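Local atomic coordinates of endo-arabinase (Bacteroides thetaiotaomicron, PDB entry 5C0P), a protein that probably hydrolyses O-glycosidic bonds as a magnesium-binding family 43 glycosidase, consistent with an endo-acting role in breaking down L-arabinan. Residues W155-G161 with V199-T204; D160-Q166 with P179-A185; D28-V33 with H261-K266; K230-G234 with I274-N280. All blocks are in the same frame, centred on the assembly; numbering follows the deposited sequence.

Contact 1. Residues W155-G161 with V199-T204; sequences WLETIDG and VTGNVT. With MG (magnesium ion), chain B.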
# COMPACT_ATOMS: atom_id res chain seq x y z
N TRP A 155 -8.97 -10.14 7.63
CA TRP A 155 -9.04 -10.95 8.83
C TRP A 155 -10.45 -11.21 9.34
O TRP A 155 -10.69 -12.20 10.03
CB TRP A 155 -8.19 -10.32 9.93
CG TRP A 155 -8.79 -9.06 10.48
CD1 TRP A 155 -8.77 -7.82 9.90
CD2 TRP A 155 -9.49 -8.92 11.72
NE1 TRP A 155 -9.43 -6.92 10.71
CE2 TRP A 155 -9.88 -7.57 11.83
CE3 TRP A 155 -9.83 -9.81 12.74
CZ2 TRP A 155 -10.59 -7.09 12.93
CZ3 TRP A 155 -10.54 -9.33 13.83
CH2 TRP A 155 -10.91 -7.98 13.92
N LEU A 156 -11.39 -10.33 9.01
CA LEU A 156 -12.78 -10.53 9.41
C LEU A 156 -13.34 -11.79 8.77
O LEU A 156 -14.28 -12.40 9.29
CB LEU A 156 -13.63 -9.32 9.03
CG LEU A 156 -13.39 -8.11 9.94
CD1 LEU A 156 -14.30 -6.96 9.55
CD2 LEU A 156 -13.61 -8.51 11.39
N GLU A 157 -12.75 -12.18 7.64
CA GLU A 157 -13.13 -13.38 6.91
C GLU A 157 -12.23 -14.57 7.29
O GLU A 157 -12.70 -15.69 7.47
CB GLU A 157 -13.02 -13.09 5.40
CG GLU A 157 -13.29 -14.26 4.48
CD GLU A 157 -13.62 -13.81 3.06
OE1 GLU A 157 -12.73 -13.84 2.20
OE2 GLU A 157 -14.78 -13.43 2.81
N THR A 158 -10.93 -14.30 7.43
CA THR A 158 -9.94 -15.37 7.60
C THR A 158 -9.51 -15.64 9.03
O THR A 158 -8.83 -16.64 9.29
CB THR A 158 -8.67 -15.08 6.77
OG1 THR A 158 -8.07 -13.86 7.22
CG2 THR A 158 -9.02 -14.95 5.31
N ILE A 159 -9.89 -14.75 9.95
CA ILE A 159 -9.49 -14.78 11.36
C ILE A 159 -8.01 -14.43 11.56
O ILE A 159 -7.69 -13.37 12.09
CB ILE A 159 -9.86 -16.10 12.09
CG1 ILE A 159 -11.29 -16.52 11.74
CG2 ILE A 159 -9.70 -15.93 13.59
CD1 ILE A 159 -12.34 -15.47 12.05
N ASP A 160 -7.13 -15.33 11.13
CA ASP A 160 -5.71 -15.03 11.02
C ASP A 160 -5.54 -14.38 9.64
O ASP A 160 -5.67 -15.05 8.61
CB ASP A 160 -4.88 -16.32 11.11
CG ASP A 160 -3.49 -16.10 11.69
OD1 ASP A 160 -3.11 -14.93 11.92
OD2 ASP A 160 -2.78 -17.11 11.90
N GLY A 161 -5.31 -13.07 9.63
CA GLY A 161 -5.22 -12.31 8.39
C GLY A 161 -4.16 -12.90 7.49
O GLY A 161 -3.17 -13.45 7.98
N VAL A 199 -15.50 -10.60 16.09
CA VAL A 199 -14.40 -11.52 15.78
C VAL A 199 -13.10 -11.11 16.47
O VAL A 199 -12.79 -9.92 16.55
CB VAL A 199 -14.15 -11.54 14.26
CG1 VAL A 199 -13.07 -12.54 13.91
CG2 VAL A 199 -15.43 -11.86 13.51
N THR A 200 -12.34 -12.09 16.96
CA THR A 200 -11.01 -11.84 17.50
C THR A 200 -9.98 -12.51 16.61
O THR A 200 -10.00 -13.73 16.42
CB THR A 200 -10.86 -12.36 18.94
OG1 THR A 200 -11.79 -11.67 19.80
CG2 THR A 200 -9.45 -12.11 19.45
N GLY A 201 -9.08 -11.72 16.04
CA GLY A 201 -8.13 -12.25 15.08
C GLY A 201 -7.00 -11.28 14.83
O GLY A 201 -6.86 -10.28 15.55
N ASN A 202 -6.21 -11.56 13.80
CA ASN A 202 -4.99 -10.81 13.53
C ASN A 202 -5.05 -10.11 12.18
O ASN A 202 -5.28 -10.74 11.15
CB ASN A 202 -3.78 -11.74 13.55
CG ASN A 202 -3.69 -12.53 14.84
OD1 ASN A 202 -3.70 -11.95 15.93
ND2 ASN A 202 -3.62 -13.86 14.73
N VAL A 203 -4.83 -8.80 12.20
CA VAL A 203 -4.92 -7.97 11.01
C VAL A 203 -3.72 -8.16 10.08
O VAL A 203 -2.58 -8.28 10.56
CB VAL A 203 -4.99 -6.49 11.43
CG1 VAL A 203 -4.83 -5.54 10.22
CG2 VAL A 203 -6.28 -6.21 12.19
N THR A 204 -3.97 -8.20 8.77
CA THR A 204 -2.93 -7.95 7.77
C THR A 204 -3.30 -6.71 6.97
O THR A 204 -4.39 -6.65 6.38
CB THR A 204 -2.72 -9.12 6.80
OG1 THR A 204 -3.98 -9.54 6.27
CG2 THR A 204 -2.03 -10.29 7.48
MG MG B . -8.09 -18.56 8.72
O HOH W 1 -6.56 -8.53 7.31
O HOH W 2 -6.33 -17.63 7.96
O HOH W 3 -7.15 -18.73 10.55
O HOH W 4 -8.92 -18.51 6.79
O HOH W 5 -9.89 -19.30 9.51
O HOH W 6 -7.35 -20.41 8.21
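A single backbone bridge joins D160 to N202, fixing the turn after the short helix 155-158 against segment 199-204: N202 N donates to I159 O at 2.9 Å and G161 N to N202 O at 2.8 Å. This is part of the five-bladed beta-propeller of glycosyl hydrolase family 43, and I159, with its positive phi, is where the chain leaves the helix. W155 carries the side-chain contact. With CG set between the backbone N and the carbonyl carbon (chi1 71°), the indole is directed at the other segment. V203 CG2 lies over one face, 3.7 Å from the centroid of the five-membered ring of W155, in a CH-pi contact, while L156 CD2 rests on the opposite face. At the ring edge, W155 CZ3 comes to 3.6 Å from V199 O. An alanine here is likely to strip V203 CG2 of its aromatic cover and open a gap beside V199 and G201. The I159 and V199 side chains cross at about a right angle, CD1 against CG1. N202 ND2 reaches D160 OD1 from above the carboxylate plane, D160 OD2 turns to S186, and N202 OD1 to S193. T158 O and five waters bind a magnesium ion; one of these waters donates to D160 O at 2.7 Å.

Contact 2. Residues D160-Q166 with P179-A185; sequences DGEIYAQ and PYLLFKA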
# COMPACT_ATOMS: atom_id res chain seq x y z
N ASP A 160 -7.13 -15.33 11.13
CA ASP A 160 -5.71 -15.03 11.02
C ASP A 160 -5.54 -14.38 9.64
O ASP A 160 -5.67 -15.05 8.61
CB ASP A 160 -4.88 -16.32 11.11
CG ASP A 160 -3.49 -16.10 11.69
OD1 ASP A 160 -3.11 -14.93 11.92
OD2 ASP A 160 -2.78 -17.11 11.90
N GLY A 161 -5.31 -13.07 9.63
CA GLY A 161 -5.22 -12.31 8.39
C GLY A 161 -4.16 -12.90 7.49
O GLY A 161 -3.17 -13.45 7.98
N GLU A 162 -4.37 -12.80 6.18
CA GLU A 162 -3.51 -13.45 5.20
C GLU A 162 -2.94 -12.44 4.22
O GLU A 162 -3.58 -11.45 3.89
CB GLU A 162 -4.30 -14.52 4.45
CG GLU A 162 -4.75 -15.69 5.36
CD GLU A 162 -5.71 -16.66 4.70
OE1 GLU A 162 -6.11 -16.45 3.53
OE2 GLU A 162 -6.07 -17.67 5.36
N ILE A 163 -1.72 -12.69 3.75
CA ILE A 163 -1.12 -11.90 2.68
C ILE A 163 -0.76 -12.83 1.52
O ILE A 163 -0.19 -13.91 1.73
CB ILE A 163 0.11 -11.11 3.18
CG1 ILE A 163 -0.37 -9.96 4.07
CG2 ILE A 163 0.92 -10.56 2.01
CD1 ILE A 163 0.74 -9.16 4.75
N TYR A 164 -1.12 -12.40 0.31
CA TYR A 164 -0.95 -13.19 -0.92
C TYR A 164 -0.09 -12.48 -1.95
O TYR A 164 -0.07 -11.25 -1.99
CB TYR A 164 -2.29 -13.49 -1.59
CG TYR A 164 -3.12 -14.50 -0.86
CD1 TYR A 164 -3.93 -14.11 0.20
CD2 TYR A 164 -3.10 -15.84 -1.22
CE1 TYR A 164 -4.67 -15.05 0.89
CE2 TYR A 164 -3.84 -16.78 -0.53
CZ TYR A 164 -4.64 -16.38 0.52
OH TYR A 164 -5.38 -17.31 1.20
N ALA A 165 0.58 -13.25 -2.80
CA ALA A 165 1.20 -12.72 -4.00
C ALA A 165 0.65 -13.42 -5.24
O ALA A 165 0.26 -14.59 -5.18
CB ALA A 165 2.71 -12.87 -3.94
N GLN A 166 0.65 -12.71 -6.37
CA GLN A 166 0.16 -13.30 -7.61
C GLN A 166 0.77 -12.52 -8.77
O GLN A 166 0.78 -11.29 -8.73
CB GLN A 166 -1.36 -13.18 -7.65
CG GLN A 166 -2.03 -14.03 -8.73
CD GLN A 166 -3.53 -14.01 -8.61
OE1 GLN A 166 -4.11 -13.21 -7.87
NE2 GLN A 166 -4.19 -14.88 -9.37
N PRO A 179 -3.60 -17.09 -6.72
CA PRO A 179 -2.92 -16.36 -5.64
C PRO A 179 -2.13 -17.33 -4.77
O PRO A 179 -2.56 -18.48 -4.59
CB PRO A 179 -4.07 -15.76 -4.83
CG PRO A 179 -5.26 -15.81 -5.72
CD PRO A 179 -5.06 -16.97 -6.65
N TYR A 180 -0.98 -16.89 -4.26
CA TYR A 180 -0.14 -17.73 -3.43
C TYR A 180 -0.05 -17.14 -2.02
O TYR A 180 0.33 -16.00 -1.85
CB TYR A 180 1.25 -17.89 -4.06
CG TYR A 180 2.03 -19.04 -3.47
CD1 TYR A 180 2.75 -18.88 -2.30
CD2 TYR A 180 2.01 -20.29 -4.07
CE1 TYR A 180 3.44 -19.94 -1.74
CE2 TYR A 180 2.70 -21.36 -3.52
CZ TYR A 180 3.41 -21.17 -2.36
OH TYR A 180 4.10 -22.22 -1.81
N LEU A 181 -0.42 -17.93 -1.01
CA LEU A 181 -0.38 -17.47 0.37
C LEU A 181 1.05 -17.36 0.87
O LEU A 181 1.78 -18.35 0.90
CB LEU A 181 -1.19 -18.42 1.27
CG LEU A 181 -1.14 -18.12 2.78
CD1 LEU A 181 -1.84 -16.82 3.08
CD2 LEU A 181 -1.80 -19.24 3.56
N LEU A 182 1.44 -16.15 1.25
CA LEU A 182 2.79 -15.88 1.73
C LEU A 182 2.96 -16.20 3.21
O LEU A 182 3.91 -16.88 3.61
CB LEU A 182 3.15 -14.41 1.46
CG LEU A 182 3.10 -14.01 -0.01
CD1 LEU A 182 3.69 -12.63 -0.20
CD2 LEU A 182 3.83 -15.00 -0.89
N PHE A 183 2.03 -15.69 4.02
CA PHE A 183 2.03 -15.96 5.45
C PHE A 183 0.75 -15.45 6.07
O PHE A 183 -0.00 -14.70 5.43
CB PHE A 183 3.24 -15.33 6.16
CG PHE A 183 3.38 -13.84 5.99
CD1 PHE A 183 2.69 -12.95 6.82
CD2 PHE A 183 4.23 -13.33 5.03
CE1 PHE A 183 2.84 -11.58 6.67
CE2 PHE A 183 4.39 -11.96 4.88
CZ PHE A 183 3.70 -11.09 5.69
N LYS A 184 0.50 -15.88 7.30
CA LYS A 184 -0.58 -15.35 8.11
C LYS A 184 0.02 -14.45 9.17
O LYS A 184 1.16 -14.65 9.59
CB LYS A 184 -1.35 -16.50 8.76
CG LYS A 184 -1.92 -17.48 7.75
CD LYS A 184 -2.69 -18.61 8.41
CE LYS A 184 -3.45 -19.41 7.35
NZ LYS A 184 -4.21 -20.54 7.95
N ALA A 185 -0.74 -13.46 9.62
CA ALA A 185 -0.23 -12.45 10.54
C ALA A 185 0.35 -13.04 11.83
O ALA A 185 1.33 -12.52 12.37
CB ALA A 185 -1.30 -11.41 10.86
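Y164 and L181 form a non-hydrogen-bonded pair in an antiparallel beta pairing that is interrupted by a beta bulge, within one sheet of the propeller. Next to them A165 and Y180 exchange two backbone bonds, I163 N donates to F183 O, and L182 N donates to I163 O; L182 is the extra residue that shifts the register by one. The Y164 side chain lies on the face shared with E162, L181 and K184. Y164 CB passes 3.6 Å from Y180 O, which CG still faces. Beyond it Y164 CD2 touches P179 CB at 3.7 Å, and Y164 CE2 meets L181 CB at 3.6 Å. L181 CD1 lies over one face of the Y164 ring, 4.1 Å from the centroid, as a CH-pi contact. At the tip, Y164 OH donates to E162 OE1 at 2.6 Å, coming from above the carboxylate plane. A phenylalanine in its place would probably leave E162 OE1 without this donor and the carboxylate freer to turn. K184 runs beside E162, K184 CE 3.7 Å from E162 OE2, but the charged ends stay beyond salt-bridge range. D160 OD2, hydrogen-bonded to S186 OG, lies against K184 CB. On the face of I163, A165 and F183, I163 CD1 packs 3.7 Å from F183 CZ.

Contact 3. Residues D28-V33 with H261-K266; sequences DPFILV and HAMVFK. With MG (magnesium ion), chain C; TRS (2-amino-2-hydroxymethyl-propane-1,3-diol), chain J.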
# COMPACT_ATOMS: atom_id res chain seq x y z
N ASP A 28 -2.50 6.10 5.40
CA ASP A 28 -1.94 5.26 4.34
C ASP A 28 -1.20 6.01 3.24
O ASP A 28 -1.43 5.75 2.05
CB ASP A 28 -3.08 4.42 3.72
CG ASP A 28 -3.98 3.77 4.78
OD1 ASP A 28 -3.46 3.29 5.80
OD2 ASP A 28 -5.21 3.76 4.60
N PRO A 29 -0.30 6.94 3.61
CA PRO A 29 0.29 7.80 2.57
C PRO A 29 1.33 7.11 1.69
O PRO A 29 2.39 6.66 2.16
CB PRO A 29 0.95 8.92 3.38
CG PRO A 29 1.35 8.25 4.66
CD PRO A 29 0.25 7.25 4.95
N PHE A 30 1.00 7.03 0.41
CA PHE A 30 1.90 6.48 -0.59
C PHE A 30 2.47 7.65 -1.39
O PHE A 30 1.72 8.46 -1.93
CB PHE A 30 1.11 5.55 -1.51
CG PHE A 30 1.96 4.83 -2.53
CD1 PHE A 30 2.41 5.49 -3.66
CD2 PHE A 30 2.29 3.49 -2.36
CE1 PHE A 30 3.19 4.84 -4.61
CE2 PHE A 30 3.06 2.83 -3.31
CZ PHE A 30 3.52 3.50 -4.43
N ILE A 31 3.79 7.73 -1.48
CA ILE A 31 4.44 8.81 -2.22
C ILE A 31 4.88 8.32 -3.59
O ILE A 31 5.71 7.41 -3.71
CB ILE A 31 5.69 9.31 -1.48
CG1 ILE A 31 5.35 9.79 -0.07
CG2 ILE A 31 6.39 10.41 -2.31
CD1 ILE A 31 4.31 10.92 -0.04
N LEU A 32 4.31 8.92 -4.64
CA LEU A 32 4.77 8.68 -6.00
C LEU A 32 5.89 9.66 -6.32
O LEU A 32 5.68 10.88 -6.29
CB LEU A 32 3.62 8.88 -6.99
CG LEU A 32 4.00 8.91 -8.48
CD1 LEU A 32 4.55 7.56 -8.96
CD2 LEU A 32 2.80 9.32 -9.30
N VAL A 33 7.09 9.14 -6.59
CA VAL A 33 8.21 9.96 -7.06
C VAL A 33 8.20 9.91 -8.58
O VAL A 33 8.51 8.88 -9.18
CB VAL A 33 9.55 9.42 -6.54
CG1 VAL A 33 10.70 10.35 -6.95
CG2 VAL A 33 9.52 9.27 -5.04
N HIS A 261 0.90 1.29 7.78
CA HIS A 261 0.69 1.35 6.33
C HIS A 261 1.81 2.12 5.64
O HIS A 261 1.64 3.24 5.15
CB HIS A 261 -0.70 1.90 5.95
CG HIS A 261 -1.08 1.58 4.53
ND1 HIS A 261 -2.13 0.76 4.21
CD2 HIS A 261 -0.51 1.95 3.36
CE1 HIS A 261 -2.21 0.65 2.90
NE2 HIS A 261 -1.24 1.35 2.35
N ALA A 262 2.97 1.47 5.62
CA ALA A 262 4.21 2.09 5.15
C ALA A 262 4.59 1.63 3.76
O ALA A 262 4.27 0.51 3.34
CB ALA A 262 5.35 1.79 6.11
N MSE A 263 5.29 2.50 3.05
CA MSE A 263 6.01 2.11 1.84
C MSE A 263 7.36 2.83 1.87
O MSE A 263 7.57 3.77 2.65
CB MSE A 263 5.20 2.42 0.57
CG MSE A 263 4.67 3.86 0.50
SE MSE A 263 5.96 5.17 -0.15
CE MSE A 263 6.12 4.51 -1.97
N VAL A 264 8.29 2.37 1.05
CA VAL A 264 9.59 3.02 0.94
C VAL A 264 9.84 3.46 -0.49
O VAL A 264 9.31 2.88 -1.46
CB VAL A 264 10.75 2.13 1.44
CG1 VAL A 264 10.59 1.82 2.93
CG2 VAL A 264 10.81 0.84 0.64
N PHE A 265 10.63 4.52 -0.63
CA PHE A 265 10.96 5.07 -1.93
C PHE A 265 12.28 5.80 -1.85
O PHE A 265 12.73 6.20 -0.77
CB PHE A 265 9.87 6.03 -2.40
CG PHE A 265 9.73 7.27 -1.54
CD1 PHE A 265 10.38 8.45 -1.87
CD2 PHE A 265 8.92 7.25 -0.41
CE1 PHE A 265 10.24 9.60 -1.08
CE2 PHE A 265 8.78 8.38 0.39
CZ PHE A 265 9.43 9.56 0.06
N LYS A 266 12.90 6.02 -3.01
CA LYS A 266 14.06 6.89 -3.05
C LYS A 266 13.63 8.27 -3.50
O LYS A 266 12.90 8.41 -4.49
CB LYS A 266 15.15 6.34 -3.97
CG LYS A 266 15.82 5.12 -3.38
CD LYS A 266 16.91 4.58 -4.28
CE LYS A 266 17.74 3.54 -3.54
NZ LYS A 266 18.76 2.92 -4.43
MG MG C . -0.85 1.66 0.21
C TRS J . -6.58 0.19 5.60
C1 TRS J . -7.28 -1.01 4.97
C2 TRS J . -5.21 0.34 4.94
C3 TRS J . -7.43 1.46 5.47
N TRS J . -6.39 -0.07 7.03
O1 TRS J . -7.59 -0.79 3.61
O2 TRS J . -4.30 -0.64 5.41
O3 TRS J . -6.90 2.54 6.25
O HOH W 7 -1.71 3.57 0.39
O HOH W 8 2.09 4.06 2.61
O HOH W 9 1.12 2.27 0.70
O HOH W 10 0.08 -0.16 -0.29
O HOH W 11 -2.66 0.66 -0.26
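The magnesium site at the centre of the five-bladed propeller is flanked by D28 and H261, which lie at the starts of segments 28-33 and 261-266. H261 NE2 binds the metal at 2.2 Å, beside four waters, and D84 completes the coordination. D28 makes no direct bond to the ion, but D28 O accepts a hydrogen bond of 2.8 Å from one of the coordinated waters, so it acts in the second shell. D28 CB lies over the centre of the imidazole face, 3.6 Å from the H261 ring centroid, in a CH-pi contact. H261 ND1 donates to O2 of a Tris molecule at 2.8 Å, so the ring is held at both nitrogens. Tris O3 in turn donates to D28 OD2 at 2.7 Å, and D136, predicted to modulate the active-site glutamate, also bonds the Tris; the ligand probably comes from the crystallisation liquor and may mark the substrate pocket.

Further along, the selenomethionine M263 is bent at chi2 and chi3 (82° and 67°), which brings M263 CE over the middle of the F30 ring at 3.7 Å from its centroid, a Met-aromatic contact with SE more distant above the same face. I31 CB sits over the F265 ring, and V33 CG2 presses on F265 CD1 at 3.4 Å. A water lies 2.7 Å from both P29 O and H261 O.

The two strands run nearly parallel, at 18°, yet belong to different sheets: strand 30-34 pairs with 39-45 and strand 260-266 with 272-278, while strand 78-88 flanks D28, F30 and H261, and strand 205-211 reaches H261 and M263.

Contact 4. Residues K230-G234 with I274-N280; sequences KYAIG and ISYHAPN. With GOL (glycerol), chain I.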
# COMPACT_ATOMS: atom_id res chain seq x y z
N LYS A 230 -0.76 -1.13 19.93
CA LYS A 230 -0.47 -0.13 18.89
C LYS A 230 -0.44 -0.71 17.48
O LYS A 230 -0.01 -1.84 17.25
CB LYS A 230 0.86 0.56 19.16
CG LYS A 230 0.82 1.56 20.30
CD LYS A 230 2.20 2.15 20.55
CE LYS A 230 2.16 3.16 21.67
NZ LYS A 230 3.53 3.56 22.09
N TYR A 231 -0.89 0.09 16.52
CA TYR A 231 -0.70 -0.22 15.12
C TYR A 231 0.79 -0.09 14.87
O TYR A 231 1.46 0.75 15.50
CB TYR A 231 -1.45 0.80 14.29
CG TYR A 231 -1.70 0.46 12.84
CD1 TYR A 231 -2.22 -0.77 12.45
CD2 TYR A 231 -1.47 1.42 11.85
CE1 TYR A 231 -2.47 -1.04 11.10
CE2 TYR A 231 -1.73 1.16 10.51
CZ TYR A 231 -2.22 -0.07 10.15
OH TYR A 231 -2.48 -0.31 8.82
N ALA A 232 1.33 -0.90 13.97
CA ALA A 232 2.78 -0.91 13.77
C ALA A 232 3.17 -1.41 12.41
O ALA A 232 2.35 -1.98 11.67
CB ALA A 232 3.45 -1.78 14.84
N ILE A 233 4.44 -1.18 12.08
CA ILE A 233 5.06 -1.68 10.86
C ILE A 233 5.95 -2.85 11.23
O ILE A 233 6.83 -2.73 12.10
CB ILE A 233 5.95 -0.60 10.21
CG1 ILE A 233 5.16 0.71 10.03
CG2 ILE A 233 6.52 -1.11 8.89
CD1 ILE A 233 6.07 1.91 9.77
N GLY A 234 5.70 -3.99 10.60
CA GLY A 234 6.57 -5.14 10.75
C GLY A 234 7.33 -5.36 9.46
O GLY A 234 6.98 -4.82 8.40
N ILE A 274 11.01 6.31 4.16
CA ILE A 274 9.77 5.60 4.47
C ILE A 274 8.64 6.61 4.63
O ILE A 274 8.86 7.73 5.10
CB ILE A 274 9.92 4.70 5.74
CG1 ILE A 274 8.68 3.82 5.94
CG2 ILE A 274 10.21 5.55 6.97
CD1 ILE A 274 8.90 2.70 6.97
N SER A 275 7.45 6.23 4.20
CA SER A 275 6.24 7.04 4.38
C SER A 275 5.15 6.18 5.01
O SER A 275 4.85 5.08 4.51
CB SER A 275 5.77 7.57 3.02
OG SER A 275 4.53 8.26 3.12
N TYR A 276 4.55 6.68 6.09
CA TYR A 276 3.47 5.97 6.77
C TYR A 276 2.65 6.98 7.55
O TYR A 276 3.03 8.14 7.62
CB TYR A 276 4.01 4.88 7.71
CG TYR A 276 4.84 5.34 8.89
CD1 TYR A 276 4.28 5.46 10.16
CD2 TYR A 276 6.19 5.59 8.75
CE1 TYR A 276 5.05 5.84 11.26
CE2 TYR A 276 6.98 5.97 9.84
CZ TYR A 276 6.39 6.10 11.08
OH TYR A 276 7.18 6.48 12.16
N HIS A 277 1.53 6.57 8.14
CA HIS A 277 0.79 7.53 8.96
C HIS A 277 0.93 7.19 10.43
O HIS A 277 1.11 6.03 10.79
CB HIS A 277 -0.70 7.61 8.57
CG HIS A 277 -1.51 6.43 9.00
ND1 HIS A 277 -1.88 5.44 8.13
CD2 HIS A 277 -1.99 6.07 10.21
CE1 HIS A 277 -2.58 4.52 8.78
NE2 HIS A 277 -2.65 4.88 10.05
N ALA A 278 0.85 8.21 11.28
CA ALA A 278 0.82 8.02 12.73
C ALA A 278 0.11 9.21 13.34
O ALA A 278 0.08 10.28 12.75
CB ALA A 278 2.24 7.91 13.28
N PRO A 279 -0.52 9.02 14.51
CA PRO A 279 -0.87 7.75 15.14
C PRO A 279 -2.01 7.15 14.32
O PRO A 279 -2.26 7.62 13.20
CB PRO A 279 -1.36 8.17 16.53
CG PRO A 279 -1.95 9.51 16.30
CD PRO A 279 -1.09 10.16 15.24
N ASN A 280 -2.71 6.16 14.86
CA ASN A 280 -3.66 5.41 14.04
C ASN A 280 -5.11 5.85 14.20
O ASN A 280 -6.02 5.22 13.66
CB ASN A 280 -3.50 3.91 14.28
CG ASN A 280 -4.20 3.08 13.22
OD1 ASN A 280 -4.10 3.37 12.02
ND2 ASN A 280 -4.94 2.06 13.65
C1 GOL I . 11.82 5.71 10.77
C2 GOL I . 11.49 4.27 11.14
O2 GOL I . 11.79 3.42 10.06
C3 GOL I . 10.01 4.15 11.47
O3 GOL I . 9.75 4.81 12.68
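The N280 amide stacks on the Y231 ring, the planes 17° apart: N280 ND2 sits over one face, and N280 OD1 approaches Y231 CD2 at 3.3 Å. Y231 has CG anti to its backbone N (chi1 -164°), which swings the ring across to this amide. The H277 ring is also nearly parallel to that of Y231 but slid aside, with centroids 5.7 Å apart, so the two scarcely overlap.

The polar link lies within segment 274-280. H277 NE2 donates to N280 OD1 at 2.9 Å in an almost straight bond of 174°, in the ring plane and in the carbonyl plane. N280 OD1 is thus held by H277 NE2 and also by R27, while H277 ND1 is engaged by D28 N and the Y231 hydroxyl bonds D205.

Apolar contacts gather at I233 CD1. I233 CD1 lies over the Y276 ring, 3.8 Å from its centroid, in a CH-pi contact, and touches I274 CD1 at 4.1 Å. Y276 OH accepts from glycerol O3 at 3.1 Å and bonds D257.

The segments join two neighbouring propeller sheets. Strand 231-238 pairs with 217-224, whose L220 and S222 also touch these side chains, and strand 272-278 lies between 260-266 and 285-290; A262 backs I233, I274 and Y276, and H261 touches Y231 beside the metal site.

In the fold
Contacts 1 and 2 form one neighbourhood, with centres 12 Å apart: they share D160 and G161, and T204 OG1 probably bonds E162 O. Contacts 3 and 4 form another, also 12 Å apart, on the sheet where strands 260-266 and 272-278 are neighbours; P29 O and S275 OG probably join them. The two neighbourhoods lie about 19 to 25 Å apart between centres. Along the chain, contact 2 is nested inside contact 1, and both lie within the long loop closed by contact 3, whose segments alternate with those of contact 4. Contact 3 thereby brings the first and last sheets of the propeller together at the magnesium site.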